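Local coordinates for lysozyme inhibitor LprI-like N-terminal domain-containing protein (Pseudomonas putida, PDB 3GI7) that is of unknown function but is probably secreted and may act as a lysozyme inhibitor of the LprI type, at residues Gly50-Ala53 with Gly54-Ser57; Ala62-Val65 with Trp66-Arg70; Asp101-Ala104 with Glu105-Ser109. All blocks are in the same frame, centred on the assembly; numbering follows the deposited sequence.

Contact 1 (Gly50-Ala53 with Gly54-Ser57)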
loop_
_atom_site.group_PDB
_atom_site.type_symbol
_atom_site.label_atom_id
_atom_site.label_comp_id
_atom_site.label_asym_id
_atom_site.label_seq_id
_atom_site.Cartn_x
_atom_site.Cartn_y
_atom_site.Cartn_z
ATOM N N GLY A 50 25.102 -8.351 -9.559
ATOM C CA GLY A 50 25.594 -8.377 -10.957
ATOM C C GLY A 50 24.460 -8.630 -11.955
ATOM O O GLY A 50 23.275 -8.548 -11.611
ATOM N N ASP A 51 24.805 -8.934 -13.194
ATOM C CA ASP A 51 23.822 -9.303 -14.211
ATOM C C ASP A 51 23.392 -10.785 -14.025
ATOM O O ASP A 51 23.599 -11.626 -14.915
ATOM C CB ASP A 51 24.409 -9.059 -15.604
ATOM C CG ASP A 51 23.354 -9.032 -16.674
ATOM O OD1 ASP A 51 22.159 -8.911 -16.314
ATOM O OD2 ASP A 51 23.732 -9.116 -17.863
ATOM N N GLU A 52 22.787 -11.083 -12.860
ATOM C CA GLU A 52 22.468 -12.482 -12.404
ATOM C C GLU A 52 21.578 -13.125 -13.439
ATOM O O GLU A 52 20.711 -12.437 -13.979
ATOM C CB GLU A 52 21.726 -12.419 -11.055
ATOM C CG GLU A 52 21.309 -13.767 -10.426
ATOM C CD GLU A 52 20.542 -13.559 -9.139
ATOM O OE1 GLU A 52 21.140 -13.028 -8.171
ATOM O OE2 GLU A 52 19.335 -13.913 -9.083
ATOM N N ALA A 53 21.788 -14.408 -13.744
ATOM C CA ALA A 53 21.069 -15.043 -14.862
ATOM C C ALA A 53 19.556 -14.956 -14.569
ATOM O O ALA A 53 19.132 -15.292 -13.469
ATOM C CB ALA A 53 21.501 -16.521 -15.072
ATOM N N GLY A 54 18.824 -14.363 -15.505
ATOM C CA GLY A 54 17.381 -14.276 -15.471
ATOM C C GLY A 54 16.792 -13.135 -14.676
ATOM O O GLY A 54 15.592 -12.891 -14.764
ATOM N N LEU A 55 17.625 -12.432 -13.910
ATOM C CA LEU A 55 17.126 -11.476 -12.956
ATOM C C LEU A 55 16.515 -10.290 -13.633
ATOM O O LEU A 55 15.378 -9.928 -13.320
ATOM C CB LEU A 55 18.217 -11.046 -11.983
ATOM C CG LEU A 55 17.794 -10.128 -10.833
ATOM C CD1 LEU A 55 16.544 -10.659 -10.076
ATOM C CD2 LEU A 55 18.980 -9.873 -9.871
HETATM N N MSE A 56 17.245 -9.662 -14.555
HETATM C CA MSE A 56 16.723 -8.437 -15.162
HETATM C C MSE A 56 15.513 -8.795 -16.043
HETATM O O MSE A 56 14.551 -8.047 -16.052
HETATM C CB MSE A 56 17.786 -7.665 -15.959
HETATM C CG MSE A 56 19.089 -7.436 -15.213
HETATM SE SE MSE A 56 18.875 -6.500 -13.501
HETATM C CE MSE A 56 20.397 -7.518 -12.608
ATOM N N SER A 57 15.535 -9.939 -16.730
ATOM C CA SER A 57 14.388 -10.345 -17.548
ATOM C C SER A 57 13.142 -10.577 -16.679
ATOM O O SER A 57 12.022 -10.254 -17.090
ATOM C CB SER A 57 14.698 -11.591 -18.382
ATOM O OG SER A 57 15.568 -11.254 -19.452
HETATM O O HOH W 1 20.078 -10.425 -15.375
#

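Contact 2 (Ala62-Val65 with Trp66-Arg70). With SO4 (sulfate ion), chain E.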
loop_
_atom_site.group_PDB
_atom_site.type_symbol
_atom_site.label_atom_id
_atom_site.label_comp_id
_atom_site.label_asym_id
_atom_site.label_seq_id
_atom_site.Cartn_x
_atom_site.Cartn_y
_atom_site.Cartn_z
ATOM N N ALA A 62 7.775 -8.922 -14.969
ATOM C CA ALA A 62 6.858 -8.516 -13.890
ATOM C C ALA A 62 6.281 -7.137 -14.161
ATOM O O ALA A 62 5.076 -6.920 -14.027
ATOM C CB ALA A 62 7.582 -8.538 -12.527
ATOM N N GLU A 63 7.126 -6.200 -14.563
ATOM C CA GLU A 63 6.665 -4.840 -14.790
ATOM C C GLU A 63 5.681 -4.777 -15.970
ATOM O O GLU A 63 4.690 -4.034 -15.920
ATOM C CB GLU A 63 7.834 -3.889 -15.017
ATOM C CG GLU A 63 7.447 -2.430 -14.969
ATOM C CD GLU A 63 7.075 -1.912 -13.566
ATOM O OE1 GLU A 63 7.150 -2.678 -12.578
ATOM O OE2 GLU A 63 6.710 -0.700 -13.479
ATOM N N LYS A 64 5.908 -5.602 -16.975
ATOM C CA LYS A 64 4.968 -5.728 -18.081
ATOM C C LYS A 64 3.593 -6.224 -17.650
ATOM O O LYS A 64 2.569 -5.684 -18.061
ATOM C CB LYS A 64 5.566 -6.583 -19.200
ATOM C CG LYS A 64 4.683 -6.689 -20.409
ATOM C CD LYS A 64 5.308 -7.567 -21.513
ATOM C CE LYS A 64 4.388 -7.662 -22.740
ATOM N NZ LYS A 64 5.066 -8.336 -23.897
ATOM N N VAL A 65 3.556 -7.287 -16.857
ATOM C CA VAL A 65 2.300 -7.787 -16.348
ATOM C C VAL A 65 1.651 -6.702 -15.451
ATOM O O VAL A 65 0.436 -6.503 -15.493
ATOM C CB VAL A 65 2.464 -9.097 -15.562
ATOM C CG1 VAL A 65 1.045 -9.625 -15.105
ATOM C CG2 VAL A 65 3.198 -10.130 -16.381
ATOM N N TRP A 66 2.444 -6.007 -14.649
ATOM C CA TRP A 66 1.925 -4.948 -13.776
ATOM C C TRP A 66 1.163 -3.891 -14.595
ATOM O O TRP A 66 0.086 -3.381 -14.191
ATOM C CB TRP A 66 3.049 -4.283 -12.929
ATOM C CG TRP A 66 2.489 -3.076 -12.228
ATOM C CD1 TRP A 66 1.790 -3.076 -11.038
ATOM C CD2 TRP A 66 2.462 -1.731 -12.692
ATOM N NE1 TRP A 66 1.371 -1.813 -10.730
ATOM C CE2 TRP A 66 1.753 -0.966 -11.733
ATOM C CE3 TRP A 66 2.969 -1.088 -13.823
ATOM C CZ2 TRP A 66 1.565 0.418 -11.861
ATOM C CZ3 TRP A 66 2.777 0.277 -13.935
ATOM C CH2 TRP A 66 2.073 1.008 -12.976
ATOM N N SER A 67 1.721 -3.523 -15.737
ATOM C CA SER A 67 1.082 -2.481 -16.555
ATOM C C SER A 67 -0.259 -2.994 -17.087
ATOM O O SER A 67 -1.226 -2.218 -17.203
ATOM C CB SER A 67 2.062 -1.998 -17.637
ATOM O OG SER A 67 2.142 -2.969 -18.643
ATOM N N GLN A 68 -0.335 -4.297 -17.406
ATOM C CA GLN A 68 -1.604 -4.896 -17.800
ATOM C C GLN A 68 -2.594 -4.877 -16.653
ATOM O O GLN A 68 -3.787 -4.584 -16.854
ATOM C CB GLN A 68 -1.409 -6.311 -18.307
ATOM C CG GLN A 68 -0.522 -6.447 -19.533
ATOM C CD GLN A 68 -0.088 -7.900 -19.747
ATOM O OE1 GLN A 68 -0.785 -8.826 -19.328
ATOM N NE2 GLN A 68 1.072 -8.096 -20.345
ATOM N N LEU A 69 -2.129 -5.210 -15.439
ATOM C CA LEU A 69 -3.004 -5.154 -14.259
ATOM C C LEU A 69 -3.519 -3.742 -13.978
ATOM O O LEU A 69 -4.714 -3.540 -13.671
ATOM C CB LEU A 69 -2.295 -5.683 -12.994
ATOM C CG LEU A 69 -3.130 -5.612 -11.723
ATOM C CD1 LEU A 69 -4.455 -6.468 -11.891
ATOM C CD2 LEU A 69 -2.354 -6.085 -10.488
ATOM N N ARG A 70 -2.621 -2.780 -14.073
ATOM C CA ARG A 70 -2.955 -1.376 -13.844
ATOM C C ARG A 70 -4.176 -0.989 -14.701
ATOM O O ARG A 70 -5.139 -0.424 -14.214
ATOM C CB ARG A 70 -1.752 -0.504 -14.190
ATOM C CG ARG A 70 -1.975 1.018 -14.148
ATOM C CD ARG A 70 -0.906 1.719 -15.065
ATOM N NE ARG A 70 -1.076 1.356 -16.460
ATOM C CZ ARG A 70 -0.092 1.316 -17.361
ATOM N NH1 ARG A 70 1.151 1.674 -17.050
ATOM N NH2 ARG A 70 -0.351 0.919 -18.577
HETATM S S SO4 E . 2.938 1.157 -20.324
HETATM O O1 SO4 E . 1.591 0.814 -20.788
HETATM O O2 SO4 E . 3.130 0.887 -18.891
HETATM O O3 SO4 E . 3.928 0.347 -21.036
HETATM O O4 SO4 E . 3.129 2.598 -20.520
#

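Contact 3 (Asp101-Ala104 with Glu105-Ser109)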
loop_
_atom_site.group_PDB
_atom_site.type_symbol
_atom_site.label_atom_id
_atom_site.label_comp_id
_atom_site.label_asym_id
_atom_site.label_seq_id
_atom_site.Cartn_x
_atom_site.Cartn_y
_atom_site.Cartn_z
ATOM N N ASP A 101 2.251 5.302 -8.283
ATOM C CA ASP A 101 2.949 5.685 -7.039
ATOM C C ASP A 101 3.194 4.472 -6.184
ATOM O O ASP A 101 4.290 4.342 -5.616
ATOM C CB ASP A 101 2.140 6.692 -6.209
ATOM C CG ASP A 101 2.057 8.068 -6.838
ATOM O OD1 ASP A 101 2.884 8.387 -7.732
ATOM O OD2 ASP A 101 1.153 8.833 -6.361
ATOM N N GLU A 102 2.173 3.623 -6.040
ATOM C CA GLU A 102 2.306 2.418 -5.235
ATOM C C GLU A 102 3.353 1.456 -5.844
ATOM O O GLU A 102 4.116 0.846 -5.107
ATOM C CB GLU A 102 0.957 1.727 -5.021
ATOM C CG GLU A 102 -0.027 2.583 -4.223
ATOM C CD GLU A 102 -1.454 2.091 -4.360
ATOM O OE1 GLU A 102 -1.685 1.176 -5.172
ATOM O OE2 GLU A 102 -2.334 2.576 -3.617
ATOM N N ARG A 103 3.387 1.335 -7.167
ATOM C CA ARG A 103 4.374 0.475 -7.843
ATOM C C ARG A 103 5.771 1.031 -7.649
ATOM O O ARG A 103 6.727 0.274 -7.409
ATOM C CB ARG A 103 4.073 0.299 -9.338
ATOM C CG ARG A 103 4.990 -0.744 -10.001
ATOM C CD ARG A 103 4.752 -2.124 -9.466
ATOM N NE ARG A 103 5.546 -3.087 -10.206
ATOM C CZ ARG A 103 5.520 -4.394 -9.939
ATOM N NH1 ARG A 103 4.739 -4.878 -8.983
ATOM N NH2 ARG A 103 6.296 -5.199 -10.640
ATOM N N ALA A 104 5.911 2.350 -7.696
ATOM C CA ALA A 104 7.190 2.975 -7.521
ATOM C C ALA A 104 7.721 2.684 -6.124
ATOM O O ALA A 104 8.910 2.381 -5.955
ATOM C CB ALA A 104 7.127 4.495 -7.784
ATOM N N GLU A 105 6.849 2.800 -5.111
ATOM C CA GLU A 105 7.246 2.478 -3.750
ATOM C C GLU A 105 7.700 1.011 -3.626
ATOM O O GLU A 105 8.705 0.713 -3.007
ATOM C CB GLU A 105 6.128 2.741 -2.761
ATOM C CG GLU A 105 6.545 2.439 -1.362
ATOM C CD GLU A 105 5.446 2.615 -0.334
ATOM O OE1 GLU A 105 4.784 3.661 -0.399
ATOM O OE2 GLU A 105 5.363 1.755 0.576
ATOM N N TYR A 106 6.949 0.107 -4.214
ATOM C CA TYR A 106 7.316 -1.284 -4.188
ATOM C C TYR A 106 8.696 -1.544 -4.840
ATOM O O TYR A 106 9.507 -2.269 -4.317
ATOM C CB TYR A 106 6.237 -2.089 -4.908
ATOM C CG TYR A 106 6.563 -3.551 -5.049
ATOM C CD1 TYR A 106 6.675 -4.358 -3.925
ATOM C CD2 TYR A 106 6.850 -4.104 -6.296
ATOM C CE1 TYR A 106 6.995 -5.708 -4.044
ATOM C CE2 TYR A 106 7.152 -5.451 -6.434
ATOM C CZ TYR A 106 7.248 -6.243 -5.303
ATOM O OH TYR A 106 7.553 -7.585 -5.395
ATOM N N LEU A 107 8.954 -0.937 -5.991
ATOM C CA LEU A 107 10.246 -1.136 -6.695
ATOM C C LEU A 107 11.411 -0.562 -5.884
ATOM O O LEU A 107 12.483 -1.154 -5.799
ATOM C CB LEU A 107 10.172 -0.490 -8.082
ATOM C CG LEU A 107 9.181 -1.138 -9.061
ATOM C CD1 LEU A 107 9.320 -0.411 -10.427
ATOM C CD2 LEU A 107 9.353 -2.656 -9.185
ATOM N N ARG A 108 11.209 0.594 -5.269
ATOM C CA ARG A 108 12.198 1.133 -4.343
ATOM C C ARG A 108 12.479 0.163 -3.204
ATOM O O ARG A 108 13.629 -0.022 -2.814
ATOM C CB ARG A 108 11.755 2.466 -3.773
ATOM C CG ARG A 108 11.583 3.577 -4.836
ATOM C CD ARG A 108 11.365 4.950 -4.226
ATOM N NE ARG A 108 10.988 5.907 -5.256
ATOM C CZ ARG A 108 9.726 6.300 -5.465
ATOM N NH1 ARG A 108 8.736 5.845 -4.688
ATOM N NH2 ARG A 108 9.439 7.143 -6.454
ATOM N N SER A 109 11.423 -0.447 -2.660
ATOM C CA SER A 109 11.569 -1.365 -1.532
ATOM C C SER A 109 12.336 -2.644 -1.906
ATOM O O SER A 109 13.040 -3.184 -1.089
ATOM C CB SER A 109 10.207 -1.784 -0.936
ATOM O OG SER A 109 9.663 -2.853 -1.712
HETATM O O HOH W 2 5.751 6.503 -4.755
#

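Contact 1 (Gly50-Ala53 with Gly54-Ser57)
D51, E52 and M56 are joined through a single water that bridges the loop to the first turn of helix 55-77. This water donates to OD1 of D51 at 2.7 Å and accepts from the backbone N of M56 at 3.0 Å. It also donates to E52 O, at a very short 2.5 Å whose length should be read with caution. G54, at the N-cap position, offers no side chain, and the water serves the amide of M56; D51 was deposited in two conformers, and its share holds for the one described. The carbonyl of E52 has a second task: L55 N donates to E52 O at 3.1 Å and nearly straight (167°), with the donor well above the carbonyl plane. A53 takes the polyproline-like conformation of position i+1 and G54 a positive phi (85°), so this bond closes a type II turn at E52-L55. Just before it, D51 centres an inverse gamma turn, marked by a weak bond from E52 N to G50 O of 2.9 Å. The two turns reverse the chain between helix 17-49 and helix 55-77. M56, deposited as selenomethionine, bends at chi2 (-57°) and chi3, which swings its methyl back over the loop until CE is 3.2 Å from G50 O; its CG is 3.6 Å from OD1 of D51. On L55, CB and the CD2 branch lie against the aliphatic start of E52, with CB to CB 3.9 Å, while OE2 of E52 reaches H79 of the second subunit. L55 also packs on M45 and F49 of helix 17-49. The chemistry implies a cap made from backbone and solvent, in which one carbonyl and one water satisfy the amides of L55 and M56.

Contact 2 (Ala62-Val65 with Trp66-Arg70)
K64 O is gripped by two donors that come from the same face of its carbonyl plane, S67 OG and Q68 N. The hydroxyl makes the shorter bond, S67 OG to K64 O at 2.8 Å, whereas the helical bond from Q68 N to K64 O is stretched to 3.3 Å (157°). S67 can make it because its OG sits between the backbone N and the carbonyl carbon (chi1 75°), turned back toward the preceding helical turn; S67 N adds a weak third approach to the same oxygen. The side chains of K64 and Q68 cross at an angle, Q68 NE2 coming to 3.9 Å from K64 CG. R70, one turn on, holds a sulfate ion that probably came from the crystallisation liquor. Its NH1 donates to sulfate O2 at 2.8 Å, and its NH2 to O1 of the same ion at 2.9 Å, so the anion docks at the guanidinium edge, near its plane. One face of that guanidinium lies over S67, with CA of S67 4.0 Å above the plane. All this belongs to the middle of helix 55-77 in a bundle of three long helices, and the inward side of the same turns carries E63 and W66. Their side chains run side by side, pointing the same way, with carboxylate and indole planes 21° apart. OE2 of E63 approaches the ring obliquely, 3.8 Å from CE3 of W66, while its OE1 is engaged in a salt bridge to R103 on helix 86-111. CB of R70 lies 4.1 Å above the W66 plane, toward the rim of one face. W66 further packs on L34 of helix 17-49 and, together with V65, on L69 of the second subunit.

Contact 3 (Asp101-Ala104 with Glu105-Ser109)
Contact 3 is an intrahelical contact, formed by side chains three and four residues apart on helix 86-111. R103 and Y106 show it most clearly: they run side by side in the same direction, with guanidinium and ring planes 37° apart. CD2 of Y106 stands over one face of the guanidinium, 3.5 Å from NH1 of R103. The bend of R103 at chi2 (66°) brings its head forward, toward the C-terminal end of the helix, to this ring and to L107, whose CD2 lies 4.0 Å from NE of R103. Backbone bonds such as R108 N to A104 O, 3.0 Å and nearly straight (169°), keep the spacing. R108, in the one of its two conformers described here, folds back over A104, so that A104 O lies over a face of its guanidinium and CB of A104 is 3.7 Å from NH1. A water extends the reach of this arginine, donating to D101 O at 2.7 Å and accepting from NH1 of R108 at 3.1 Å. Further along, S109 OG donates to Y106 O at 2.7 Å. NH1 of R103 makes a salt bridge to D73 of the second subunit, and OH of Y106 a hydrogen bond to E77 of that subunit; both would help fix the flat groups in rotation. E105 and S109 pack against the third subunit. Within the chain, L107 packs on L34 and L41 of helix 17-49, and R103 on A62 of helix 55-77, which places this face of helix 86-111 against both other helices.

How the contacts relate
Contacts 1 and 2 both lie along helix 55-77, at its start and its middle, with centres about 19 Å and nearest atoms about 5 Å apart. Contact 3, on the next helix, stands about 20 Å from contact 1 between centres, and the two do not touch. Contacts 2 and 3 do meet, their centres about 13 Å apart: E63 OE1 to R103 NE measures 2.9 Å, and CD1 of W66 is 3.5 Å from CD of R103. Unidentified ligand, probably from the crystallisation liquor, lies about 4 Å from the W66 side chain and about 3 Å from that of R103, which may mark a pocket between contacts 2 and 3. All three contacts touch the second subunit.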